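Pullulanase (Bacillus acidopullulyticus, PDB 2WAN) hydrolyses alpha-1,6-glucosidic bonds in pullulan and probably also at the branch points of starch-type polysaccharides, acting as a debranching glycoside hydrolase. Local coordinates at residues Y118-K123 with L301-L306; G141-D146 with D289-G294; K147-K152 with V284-D289. One frame throughout, in Å; residues are numbered along the deposited sequence.

In the fold
The three contacts show how the chemistry around one beta sheet changes from its paired strands to a surface loop at its end. All belong to a seven-stranded mixed sheet whose first and last strands also pair. Contact 1 makes that closing pairing, between strands 114-121 and 295-302; contact 2 joins 142-146 to 288-292, the neighbour of 295-302. Both are partly buried, but contact 2 rests on a regular antiparallel ladder with apolar packing on one face, whereas contact 1 adds a salt bridge and a carbonyl with two donors. Contact 3 lies at the surface, where the loop 147-152 meets the run into strand 288-292. It shares Asp289 with contact 2 and touches contact 1 through Val284, which packs on Leu119 and Val305.

Contact 1. Residues Y118-K123 with L301-L306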
ATOM      1  N   TYR A 118      -1.160   6.827  27.573  1.00 23.96           N
ATOM      2  CA  TYR A 118      -1.911   5.790  26.871  1.00 22.89           C
ATOM      3  C   TYR A 118      -2.057   4.555  27.734  1.00 22.68           C
ATOM      4  O   TYR A 118      -1.105   4.129  28.385  1.00 22.12           O
ATOM      5  CB  TYR A 118      -1.187   5.377  25.576  1.00 20.39           C
ATOM      6  CG  TYR A 118      -1.259   6.348  24.425  1.00 22.57           C
ATOM      7  CD1 TYR A 118      -2.470   6.975  24.073  1.00 19.05           C
ATOM      8  CD2 TYR A 118      -0.130   6.605  23.641  1.00 17.48           C
ATOM      9  CE1 TYR A 118      -2.546   7.842  23.001  1.00 20.21           C
ATOM     10  CE2 TYR A 118      -0.194   7.460  22.558  1.00 19.21           C
ATOM     11  CZ  TYR A 118      -1.411   8.082  22.234  1.00 19.80           C
ATOM     12  OH  TYR A 118      -1.499   8.942  21.166  1.00 20.14           O
ATOM     13  N   LEU A 119      -3.244   3.961  27.715  1.00 20.81           N
ATOM     14  CA  LEU A 119      -3.459   2.662  28.311  1.00 21.31           C
ATOM     15  C   LEU A 119      -3.188   1.635  27.211  1.00 22.81           C
ATOM     16  O   LEU A 119      -4.027   1.422  26.317  1.00 20.41           O
ATOM     17  CB  LEU A 119      -4.891   2.562  28.869  1.00 20.69           C
ATOM     18  CG  LEU A 119      -5.284   1.331  29.694  1.00 20.18           C
ATOM     19  CD1 LEU A 119      -4.434   1.215  30.991  1.00 21.32           C
ATOM     20  CD2 LEU A 119      -6.782   1.364  30.025  1.00 20.46           C
ATOM     21  N   ASP A 120      -2.003   1.026  27.258  1.00 20.87           N
ATOM     22  CA  ASP A 120      -1.541   0.145  26.172  1.00 21.61           C
ATOM     23  C   ASP A 120      -1.669  -1.336  26.462  1.00 21.72           C
ATOM     24  O   ASP A 120      -1.383  -2.163  25.601  1.00 22.02           O
ATOM     25  CB  ASP A 120      -0.100   0.484  25.749  1.00 20.99           C
ATOM     26  CG  ASP A 120      -0.026   1.686  24.821  1.00 22.06           C
ATOM     27  OD1 ASP A 120      -1.011   1.970  24.085  1.00 24.83           O
ATOM     28  OD2 ASP A 120       1.026   2.357  24.812  1.00 22.16           O
ATOM     29  N   ASP A 121      -2.078  -1.677  27.685  1.00 22.14           N
ATOM     30  CA  ASP A 121      -2.428  -3.051  28.042  1.00 23.00           C
ATOM     31  C   ASP A 121      -3.438  -2.940  29.186  1.00 21.27           C
ATOM     32  O   ASP A 121      -3.711  -1.843  29.658  1.00 21.13           O
ATOM     33  CB  ASP A 121      -1.185  -3.857  28.464  1.00 23.98           C
ATOM     34  CG  ASP A 121      -1.341  -5.358  28.257  1.00 25.73           C
ATOM     35  OD1 ASP A 121      -0.310  -6.029  28.033  1.00 31.49           O
ATOM     36  OD2 ASP A 121      -2.478  -5.887  28.303  1.00 33.09           O
ATOM     37  N   GLU A 122      -4.001  -4.059  29.613  1.00 23.75           N
ATOM     38  CA  GLU A 122      -5.002  -4.029  30.679  1.00 28.39           C
ATOM     39  C   GLU A 122      -4.502  -3.311  31.944  1.00 29.19           C
ATOM     40  O   GLU A 122      -5.248  -2.552  32.558  1.00 28.40           O
ATOM     41  CB  GLU A 122      -5.531  -5.431  30.993  1.00 29.25           C
ATOM     42  CG  GLU A 122      -4.513  -6.408  31.530  1.00 33.37           C
ATOM     43  CD  GLU A 122      -5.149  -7.481  32.397  1.00 41.73           C
ATOM     44  OE1 GLU A 122      -6.198  -7.210  33.023  1.00 44.50           O
ATOM     45  OE2 GLU A 122      -4.596  -8.599  32.450  1.00 46.34           O
ATOM     46  N   LYS A 123      -3.228  -3.509  32.285  1.00 29.16           N
ATOM     47  CA  LYS A 123      -2.641  -2.889  33.479  1.00 29.02           C
ATOM     48  C   LYS A 123      -1.349  -2.111  33.190  1.00 29.30           C
ATOM     49  O   LYS A 123      -0.473  -2.014  34.057  1.00 27.52           O
ATOM     50  CB  LYS A 123      -2.377  -3.961  34.547  1.00 31.58           C
ATOM     51  CG  LYS A 123      -3.618  -4.702  35.046  1.00 31.50           C
ATOM     52  CD  LYS A 123      -3.217  -5.904  35.900  1.00 33.80           C
ATOM     53  CE  LYS A 123      -4.423  -6.626  36.459  1.00 40.40           C
ATOM     54  NZ  LYS A 123      -4.099  -8.038  36.800  1.00 43.77           N
ATOM     55  N   LEU A 301      -5.641   7.924  27.710  1.00 18.48           N
ATOM     56  CA  LEU A 301      -6.492   7.519  26.597  1.00 20.42           C
ATOM     57  C   LEU A 301      -6.238   6.061  26.301  1.00 19.61           C
ATOM     58  O   LEU A 301      -5.085   5.659  26.167  1.00 20.47           O
ATOM     59  CB  LEU A 301      -6.209   8.360  25.351  1.00 19.32           C
ATOM     60  CG  LEU A 301      -7.206   8.171  24.198  1.00 20.16           C
ATOM     61  CD1 LEU A 301      -8.480   8.970  24.460  1.00 20.80           C
ATOM     62  CD2 LEU A 301      -6.545   8.617  22.898  1.00 19.39           C
ATOM     63  N   PRO A 302      -7.307   5.250  26.210  1.00 17.20           N
ATOM     64  CA  PRO A 302      -7.108   3.863  25.820  1.00 18.26           C
ATOM     65  C   PRO A 302      -6.505   3.775  24.404  1.00 18.35           C
ATOM     66  O   PRO A 302      -6.986   4.446  23.489  1.00 18.04           O
ATOM     67  CB  PRO A 302      -8.537   3.294  25.848  1.00 20.09           C
ATOM     68  CG  PRO A 302      -9.252   4.178  26.854  1.00 19.67           C
ATOM     69  CD  PRO A 302      -8.713   5.529  26.559  1.00 18.46           C
ATOM     70  N   ARG A 303      -5.432   3.006  24.254  1.00 18.66           N
ATOM     71  CA  ARG A 303      -4.848   2.755  22.928  1.00 18.34           C
ATOM     72  C   ARG A 303      -4.679   1.248  22.744  1.00 17.70           C
ATOM     73  O   ARG A 303      -5.627   0.565  22.386  1.00 18.59           O
ATOM     74  CB  ARG A 303      -3.547   3.548  22.696  1.00 20.20           C
ATOM     75  CG  ARG A 303      -2.955   3.370  21.270  1.00 15.98           C
ATOM     76  CD  ARG A 303      -1.707   4.225  21.030  1.00 19.49           C
ATOM     77  NE  ARG A 303      -0.563   3.777  21.830  1.00 20.30           N
ATOM     78  CZ  ARG A 303       0.705   4.123  21.605  1.00 23.26           C
ATOM     79  NH1 ARG A 303       1.024   4.919  20.592  1.00 19.50           N
ATOM     80  NH2 ARG A 303       1.665   3.669  22.409  1.00 20.12           N
ATOM     81  N   ASN A 304      -3.502   0.698  23.040  1.00 18.31           N
ATOM     82  CA  ASN A 304      -3.240  -0.690  22.685  1.00 19.01           C
ATOM     83  C   ASN A 304      -3.939  -1.698  23.583  1.00 16.70           C
ATOM     84  O   ASN A 304      -4.002  -2.882  23.259  1.00 17.75           O
ATOM     85  CB  ASN A 304      -1.742  -0.968  22.577  1.00 19.56           C
ATOM     86  CG  ASN A 304      -1.091  -0.205  21.435  1.00 23.37           C
ATOM     87  OD1 ASN A 304      -1.766   0.197  20.489  1.00 19.01           O
ATOM     88  ND2 ASN A 304       0.221  -0.005  21.517  1.00 22.60           N
ATOM     89  N   VAL A 305      -4.522  -1.211  24.680  1.00 18.07           N
ATOM     90  CA  VAL A 305      -5.407  -2.055  25.487  1.00 18.41           C
ATOM     91  C   VAL A 305      -6.570  -2.608  24.634  1.00 18.11           C
ATOM     92  O   VAL A 305      -7.031  -3.737  24.844  1.00 18.76           O
ATOM     93  CB  VAL A 305      -5.924  -1.313  26.737  1.00 16.82           C
ATOM     94  CG1 VAL A 305      -6.818  -0.112  26.364  1.00 15.89           C
ATOM     95  CG2 VAL A 305      -6.662  -2.285  27.667  1.00 17.58           C
ATOM     96  N   LEU A 306      -7.008  -1.818  23.653  1.00 20.09           N
ATOM     97  CA  LEU A 306      -8.139  -2.209  22.803  1.00 17.30           C
ATOM     98  C   LEU A 306      -7.796  -3.333  21.824  1.00 18.29           C
ATOM     99  O   LEU A 306      -8.694  -3.901  21.197  1.00 17.55           O
ATOM    100  CB  LEU A 306      -8.711  -0.986  22.069  1.00 17.18           C
ATOM    101  CG  LEU A 306      -9.161   0.183  22.950  1.00 18.50           C
ATOM    102  CD1 LEU A 306      -9.578   1.385  22.088  1.00 15.98           C
ATOM    103  CD2 LEU A 306     -10.302  -0.230  23.903  1.00 16.19           C
TER
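The ring of Tyr118 carries the aliphatic part of Arg303 on one face and has the carbonyl oxygen of Leu301 at its edge, while the guanidinium group turns one face to the ring and its edge to Asp120. This arrangement flanks the parallel pairing of strands 114-121 and 295-302, which brings together the first and last strands of a mixed sheet. Arg303 CD makes a CH-pi contact 3.8 Å from the Tyr118 ring centroid, and the guanidinium continues over the ring rim, its plane tilted by 20°. With CG anti to the backbone N (chi1 -176°) and a bend at chi3 (68°), Arg303 presents its NE side to the carboxylate: NE bonds Asp120 OD1 at 2.9 Å and NH2 bonds Asp120 OD2 at 2.8 Å. Asp120 OD1 also takes Asn304 N on its anti lone pair. Replacing Arg303 by an alanine would probably leave the Asp120 carboxylate without its ion-pair partner and uncover a face of Tyr118. Arg303 NH1 and Tyr118 OH both hydrogen-bond to Thr576 OG1, and Tyr118 OH also to Gln571 OE1. Leu119 O accepts Arg303 N at 3.0 Å and Val305 N at 3.1 Å, from opposite faces of its carbonyl plane.

Contact 2. Residues G141-D146 with D289-G294; sequences GFTVID and DVAADG
From Thr143 with Ala291 to Ile145 with Asp289, strands 142-146 and 288-292 form an antiparallel ladder, their axes 4.6 Å apart at closest approach and 160° from each other in direction. This pairing lies within the seven-stranded mixed sheet, with 152-160 beside one strand and 295-302 beside the other, and it joins parts of the chain separated by more than 140 residues. Thr143 and Ala291 make a hydrogen-bonded pair, with Thr143 N 2.8 Å from Ala291 O and a return bond from Ala291 N to Thr143 O; Ile145 and Asp289 exchange two bonds in the same manner. Between them, Val144 and Val290 are a non-hydrogen-bonded pair.

On the face carrying Phe142, Val144, Val290 and Ala292, the packing is apolar. Ala292 CB sits over the Phe142 ring, displaced toward its rim, in a CH-pi contact 3.7 Å from the centroid. With chi1 of 62° putting CG1 between the backbone N and the carbonyl carbon, Val290 CG2 falls anti to the N, reaches the edge of that ring and touches Val144 CG2 at 3.9 Å. Val155 of the adjacent strand 152-160, and Leu276 of strand 273-278 further round the sheet, pack against this group. The face of Thr143, Ile145, Asp289 and Ala291 is mixed in character and less buried: Thr143 OG1 lies beside Ala291 CB, and Ile145 CG2 is 4.1 Å from Asp289 CB. At the end of the ladder the grip slackens, where Asp293 N reaches Gly141 O only by a weak bond of 3.4 Å.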
ATOM      1  N   GLY A 141       6.463   7.852  42.789  1.00 35.67           N
ATOM      2  CA  GLY A 141       5.643   9.060  42.908  1.00 36.22           C
ATOM      3  C   GLY A 141       4.448   9.151  41.969  1.00 36.58           C
ATOM      4  O   GLY A 141       3.747  10.171  41.943  1.00 37.30           O
ATOM      5  N   PHE A 142       4.216   8.094  41.192  1.00 36.39           N
ATOM      6  CA  PHE A 142       3.111   8.089  40.221  1.00 35.37           C
ATOM      7  C   PHE A 142       1.799   7.641  40.843  1.00 35.02           C
ATOM      8  O   PHE A 142       1.776   6.689  41.623  1.00 36.28           O
ATOM      9  CB  PHE A 142       3.435   7.195  39.023  1.00 33.68           C
ATOM     10  CG  PHE A 142       4.318   7.844  38.004  1.00 31.46           C
ATOM     11  CD1 PHE A 142       3.773   8.618  36.990  1.00 32.55           C
ATOM     12  CD2 PHE A 142       5.700   7.672  38.051  1.00 32.63           C
ATOM     13  CE1 PHE A 142       4.585   9.218  36.033  1.00 33.72           C
ATOM     14  CE2 PHE A 142       6.522   8.269  37.096  1.00 33.66           C
ATOM     15  CZ  PHE A 142       5.965   9.047  36.088  1.00 34.65           C
ATOM     16  N   THR A 143       0.717   8.331  40.480  1.00 34.81           N
ATOM     17  CA  THR A 143      -0.643   7.955  40.894  1.00 35.10           C
ATOM     18  C   THR A 143      -1.599   7.865  39.702  1.00 34.96           C
ATOM     19  O   THR A 143      -1.447   8.592  38.713  1.00 34.89           O
ATOM     20  CB  THR A 143      -1.246   8.947  41.922  1.00 33.72           C
ATOM     21  OG1 THR A 143      -1.189  10.281  41.401  1.00 35.82           O
ATOM     22  CG2 THR A 143      -0.493   8.885  43.253  1.00 36.45           C
ATOM     23  N   VAL A 144      -2.576   6.966  39.812  1.00 34.81           N
ATOM     24  CA  VAL A 144      -3.647   6.830  38.821  1.00 34.13           C
ATOM     25  C   VAL A 144      -4.994   6.814  39.547  1.00 34.79           C
ATOM     26  O   VAL A 144      -5.165   6.089  40.535  1.00 34.49           O
ATOM     27  CB  VAL A 144      -3.474   5.544  37.950  1.00 34.47           C
ATOM     28  CG1 VAL A 144      -4.719   5.266  37.105  1.00 33.71           C
ATOM     29  CG2 VAL A 144      -2.251   5.663  37.044  1.00 32.36           C
ATOM     30  N   ILE A 145      -5.930   7.629  39.065  1.00 33.71           N
ATOM     31  CA  ILE A 145      -7.283   7.665  39.610  1.00 34.12           C
ATOM     32  C   ILE A 145      -8.334   7.497  38.501  1.00 34.07           C
ATOM     33  O   ILE A 145      -8.202   8.060  37.410  1.00 34.00           O
ATOM     34  CB  ILE A 145      -7.530   8.829  40.364  1.00 20.00           C
ATOM     35  CG1 ILE A 145      -8.834   8.699  41.113  1.00 20.00           C
ATOM     36  CG2 ILE A 145      -7.564  10.021  39.496  1.00 20.00           C
ATOM     37  CD1 ILE A 145      -9.018   9.701  42.037  1.00 20.00           C
ATOM     38  N   ASP A 146      -9.357   6.698  38.780  1.00 31.57           N
ATOM     39  CA  ASP A 146     -10.556   6.675  37.949  1.00 31.22           C
ATOM     40  C   ASP A 146     -11.484   7.798  38.412  1.00 32.04           C
ATOM     41  O   ASP A 146     -12.178   7.658  39.424  1.00 34.21           O
ATOM     42  CB  ASP A 146     -11.240   5.309  38.059  1.00 30.21           C
ATOM     43  CG  ASP A 146     -12.543   5.223  37.268  1.00 25.93           C
ATOM     44  OD1 ASP A 146     -13.085   6.264  36.834  1.00 30.61           O
ATOM     45  OD2 ASP A 146     -13.029   4.091  37.091  1.00 26.83           O
ATOM     46  N   ASP A 289      -7.065   9.216  34.916  1.00 31.49           N
ATOM     47  CA  ASP A 289      -6.034  10.251  34.995  1.00 30.72           C
ATOM     48  C   ASP A 289      -4.758   9.713  35.621  1.00 29.08           C
ATOM     49  O   ASP A 289      -4.803   8.834  36.481  1.00 27.47           O
ATOM     50  CB  ASP A 289      -6.525  11.451  35.811  1.00 33.20           C
ATOM     51  CG  ASP A 289      -7.052  12.575  34.945  1.00 37.61           C
ATOM     52  OD1 ASP A 289      -6.871  13.750  35.330  1.00 46.70           O
ATOM     53  OD2 ASP A 289      -7.646  12.297  33.882  1.00 44.71           O
ATOM     54  N   VAL A 290      -3.625  10.246  35.176  1.00 28.48           N
ATOM     55  CA  VAL A 290      -2.332   9.892  35.750  1.00 30.30           C
ATOM     56  C   VAL A 290      -1.595  11.165  36.151  1.00 29.17           C
ATOM     57  O   VAL A 290      -1.714  12.196  35.493  1.00 28.90           O
ATOM     58  CB  VAL A 290      -1.474   9.010  34.783  1.00 29.72           C
ATOM     59  CG1 VAL A 290      -1.151   9.758  33.504  1.00 25.49           C
ATOM     60  CG2 VAL A 290      -0.193   8.514  35.473  1.00 31.64           C
ATOM     61  N   ALA A 291      -0.867  11.089  37.263  1.00 31.60           N
ATOM     62  CA  ALA A 291      -0.044  12.194  37.731  1.00 32.45           C
ATOM     63  C   ALA A 291       1.214  11.645  38.390  1.00 32.11           C
ATOM     64  O   ALA A 291       1.290  10.456  38.715  1.00 31.42           O
ATOM     65  CB  ALA A 291      -0.829  13.066  38.721  1.00 32.72           C
ATOM     66  N   ALA A 292       2.198  12.525  38.560  1.00 35.10           N
ATOM     67  CA  ALA A 292       3.374  12.263  39.391  1.00 36.28           C
ATOM     68  C   ALA A 292       3.723  13.532  40.166  1.00 36.96           C
ATOM     69  O   ALA A 292       3.308  14.633  39.784  1.00 35.64           O
ATOM     70  CB  ALA A 292       4.552  11.805  38.540  1.00 35.54           C
ATOM     71  N   ASP A 293       4.480  13.372  41.252  1.00 39.02           N
ATOM     72  CA  ASP A 293       4.902  14.504  42.088  1.00 40.53           C
ATOM     73  C   ASP A 293       5.632  15.575  41.283  1.00 39.64           C
ATOM     74  O   ASP A 293       6.641  15.294  40.630  1.00 41.30           O
ATOM     75  CB  ASP A 293       5.779  14.016  43.249  1.00 42.28           C
ATOM     76  CG  ASP A 293       4.971  13.340  44.351  1.00 47.02           C
ATOM     77  OD1 ASP A 293       3.844  13.798  44.635  1.00 54.83           O
ATOM     78  OD2 ASP A 293       5.467  12.355  44.940  1.00 54.24           O
ATOM     79  N   GLY A 294       5.104  16.797  41.314  1.00 38.21           N
ATOM     80  CA  GLY A 294       5.699  17.914  40.581  1.00 39.04           C
ATOM     81  C   GLY A 294       5.266  18.032  39.128  1.00 39.02           C
ATOM     82  O   GLY A 294       5.665  18.977  38.436  1.00 39.49           O
TER

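Contact 3. Residues K147-K152 with V284-D289; sequences KTTGEK and VTHNLD
Two hydrogen bonds fasten Lys147 and Thr148 to Asn287, carrying the pairing of strands 142-146 and 288-292 into the hairpin loop between strands 142-146 and 152-160. Asn287 serves as donor and acceptor at once. Its carbonyl oxygen takes Lys147 N at 2.6 Å, a short bond that is nearly straight at the carbonyl but bent at the hydrogen (139°). Its amide N gives a much straighter bond to Thr148 OG1, 2.8 Å long and 174° at the hydrogen. The Asn287 side-chain oxygen has a partner beyond the two segments: OD1 accepts from Asn385 ND2, in the loop between strands 377-383 and 388-391 of the neighbouring sheet.

The loop has its own fixings. Asp146 OD1 accepts Thr148 N and, weakly, Thr149 N, while Thr149 OG1 takes Glu151 N in a weak bond.

Thr148 divides its two branches between polar and apolar tasks. A chi1 of -55° sets OG1 beside its own backbone N, facing the Asn287 amide, and leaves CG2 over the His286 ring, 4.1 Å from the centroid in a CH-pi contact; Thr149 CG2 approaches the same ring obliquely. Lys147, bent at chi3, passes across the side chains of Asn287 and Asp289, its CE 3.3 Å from Asn287 ND2. Beyond it the charge is only loosely matched, with Lys147 NZ in a long salt bridge 3.7 Å from Asp289 OD1.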
ATOM      1  N   LYS A 147     -11.491   8.907  37.677  1.00 32.79           N
ATOM      2  CA  LYS A 147     -12.273  10.093  38.047  1.00 36.10           C
ATOM      3  C   LYS A 147     -13.793   9.910  37.961  1.00 37.15           C
ATOM      4  O   LYS A 147     -14.551  10.724  38.504  1.00 37.26           O
ATOM      5  CB  LYS A 147     -11.841  11.315  37.231  1.00 37.02           C
ATOM      6  CG  LYS A 147     -10.472  11.875  37.618  1.00 42.75           C
ATOM      7  CD  LYS A 147     -10.380  13.380  37.383  1.00 49.02           C
ATOM      8  CE  LYS A 147     -10.294  13.730  35.901  1.00 55.55           C
ATOM      9  NZ  LYS A 147     -10.250  15.201  35.655  1.00 58.10           N
ATOM     10  N   THR A 148     -14.230   8.853  37.281  1.00 36.94           N
ATOM     11  CA  THR A 148     -15.655   8.522  37.180  1.00 38.37           C
ATOM     12  C   THR A 148     -16.201   7.993  38.512  1.00 39.99           C
ATOM     13  O   THR A 148     -17.263   8.425  38.964  1.00 41.72           O
ATOM     14  CB  THR A 148     -15.927   7.512  36.030  1.00 36.26           C
ATOM     15  OG1 THR A 148     -15.396   8.038  34.807  1.00 29.12           O
ATOM     16  CG2 THR A 148     -17.424   7.259  35.852  1.00 35.91           C
ATOM     17  N   THR A 149     -15.463   7.075  39.134  1.00 40.54           N
ATOM     18  CA  THR A 149     -15.883   6.431  40.379  1.00 40.89           C
ATOM     19  C   THR A 149     -15.151   6.973  41.614  1.00 41.37           C
ATOM     20  O   THR A 149     -15.501   6.635  42.747  1.00 40.37           O
ATOM     21  CB  THR A 149     -15.669   4.896  40.323  1.00 40.57           C
ATOM     22  OG1 THR A 149     -14.269   4.609  40.230  1.00 42.23           O
ATOM     23  CG2 THR A 149     -16.391   4.284  39.133  1.00 40.53           C
ATOM     24  N   GLY A 150     -14.123   7.787  41.392  1.00 41.22           N
ATOM     25  CA  GLY A 150     -13.284   8.295  42.480  1.00 42.77           C
ATOM     26  C   GLY A 150     -12.221   7.324  42.960  1.00 42.78           C
ATOM     27  O   GLY A 150     -11.384   7.687  43.788  1.00 44.29           O
ATOM     28  N   GLU A 151     -12.252   6.096  42.439  1.00 43.07           N
ATOM     29  CA  GLU A 151     -11.352   5.021  42.862  1.00 42.52           C
ATOM     30  C   GLU A 151      -9.894   5.269  42.471  1.00 43.25           C
ATOM     31  O   GLU A 151      -9.586   5.555  41.310  1.00 41.76           O
ATOM     32  CB  GLU A 151     -11.819   3.679  42.286  1.00 43.24           C
ATOM     33  CG  GLU A 151     -10.920   2.483  42.627  1.00 43.90           C
ATOM     34  CD  GLU A 151     -11.246   1.231  41.819  1.00 48.57           C
ATOM     35  OE1 GLU A 151     -12.162   1.282  40.969  1.00 51.99           O
ATOM     36  OE2 GLU A 151     -10.582   0.190  42.028  1.00 48.89           O
ATOM     37  N   LYS A 152      -9.006   5.155  43.456  1.00 41.74           N
ATOM     38  CA  LYS A 152      -7.571   5.198  43.221  1.00 41.80           C
ATOM     39  C   LYS A 152      -7.077   3.812  42.822  1.00 40.63           C
ATOM     40  O   LYS A 152      -7.493   2.802  43.393  1.00 39.47           O
ATOM     41  CB  LYS A 152      -6.835   5.683  44.473  1.00 42.96           C
ATOM     42  CG  LYS A 152      -7.050   7.156  44.801  1.00 44.49           C
ATOM     43  CD  LYS A 152      -6.340   7.526  46.101  1.00 50.99           C
ATOM     44  CE  LYS A 152      -6.359   9.029  46.357  1.00 54.41           C
ATOM     45  NZ  LYS A 152      -7.668   9.505  46.885  1.00 55.54           N
ATOM     46  N   VAL A 284     -12.126   0.945  30.492  1.00 24.14           N
ATOM     47  CA  VAL A 284     -11.765   1.765  29.321  1.00 23.45           C
ATOM     48  C   VAL A 284     -12.824   2.801  28.915  1.00 23.42           C
ATOM     49  O   VAL A 284     -12.549   3.673  28.081  1.00 21.07           O
ATOM     50  CB  VAL A 284     -11.363   0.905  28.084  1.00 22.09           C
ATOM     51  CG1 VAL A 284     -10.114   0.078  28.389  1.00 23.32           C
ATOM     52  CG2 VAL A 284     -12.497  -0.000  27.632  1.00 24.68           C
ATOM     53  N   THR A 285     -14.020   2.712  29.512  1.00 22.00           N
ATOM     54  CA  THR A 285     -15.078   3.711  29.281  1.00 22.54           C
ATOM     55  C   THR A 285     -15.038   4.879  30.285  1.00 24.32           C
ATOM     56  O   THR A 285     -15.776   5.861  30.148  1.00 24.21           O
ATOM     57  CB  THR A 285     -16.514   3.080  29.282  1.00 22.82           C
ATOM     58  OG1 THR A 285     -16.877   2.673  30.615  1.00 23.30           O
ATOM     59  CG2 THR A 285     -16.619   1.879  28.324  1.00 21.22           C
ATOM     60  N   HIS A 286     -14.161   4.780  31.283  1.00 27.05           N
ATOM     61  CA  HIS A 286     -14.135   5.743  32.382  1.00 29.44           C
ATOM     62  C   HIS A 286     -13.153   6.888  32.153  1.00 30.44           C
ATOM     63  O   HIS A 286     -12.330   6.853  31.226  1.00 26.83           O
ATOM     64  CB  HIS A 286     -13.825   5.019  33.703  1.00 29.67           C
ATOM     65  CG  HIS A 286     -14.986   4.263  34.275  1.00 36.55           C
ATOM     66  ND1 HIS A 286     -16.170   4.067  33.592  1.00 37.43           N
ATOM     67  CD2 HIS A 286     -15.134   3.630  35.465  1.00 32.53           C
ATOM     68  CE1 HIS A 286     -16.998   3.360  34.340  1.00 36.78           C
ATOM     69  NE2 HIS A 286     -16.393   3.080  35.481  1.00 40.37           N
ATOM     70  N   ASN A 287     -13.254   7.913  32.998  1.00 30.49           N
ATOM     71  CA  ASN A 287     -12.335   9.040  32.964  1.00 33.08           C
ATOM     72  C   ASN A 287     -11.115   8.730  33.824  1.00 33.38           C
ATOM     73  O   ASN A 287     -11.166   8.825  35.055  1.00 34.92           O
ATOM     74  CB  ASN A 287     -13.032  10.307  33.458  1.00 33.16           C
ATOM     75  CG  ASN A 287     -12.191  11.558  33.268  1.00 35.31           C
ATOM     76  OD1 ASN A 287     -11.149  11.543  32.606  1.00 33.23           O
ATOM     77  ND2 ASN A 287     -12.651  12.658  33.849  1.00 37.15           N
ATOM     78  N   LEU A 288     -10.022   8.341  33.174  1.00 32.69           N
ATOM     79  CA  LEU A 288      -8.826   7.901  33.893  1.00 30.98           C
ATOM     80  C   LEU A 288      -7.749   8.970  33.797  1.00 31.64           C
ATOM     81  O   LEU A 288      -7.552   9.571  32.737  1.00 29.34           O
ATOM     82  CB  LEU A 288      -8.325   6.552  33.349  1.00 31.06           C
ATOM     83  CG  LEU A 288      -9.348   5.441  33.046  1.00 30.14           C
ATOM     84  CD1 LEU A 288      -8.716   4.311  32.251  1.00 29.65           C
ATOM     85  CD2 LEU A 288     -10.018   4.895  34.318  1.00 31.80           C
ATOM     86  N   ASP A 289      -7.065   9.216  34.916  1.00 31.49           N
ATOM     87  CA  ASP A 289      -6.034  10.251  34.995  1.00 30.72           C
ATOM     88  C   ASP A 289      -4.758   9.713  35.621  1.00 29.08           C
ATOM     89  O   ASP A 289      -4.803   8.834  36.481  1.00 27.47           O
ATOM     90  CB  ASP A 289      -6.525  11.451  35.811  1.00 33.20           C
ATOM     91  CG  ASP A 289      -7.052  12.575  34.945  1.00 37.61           C
ATOM     92  OD1 ASP A 289      -6.871  13.750  35.330  1.00 46.70           O
ATOM     93  OD2 ASP A 289      -7.646  12.297  33.882  1.00 44.71           O
TER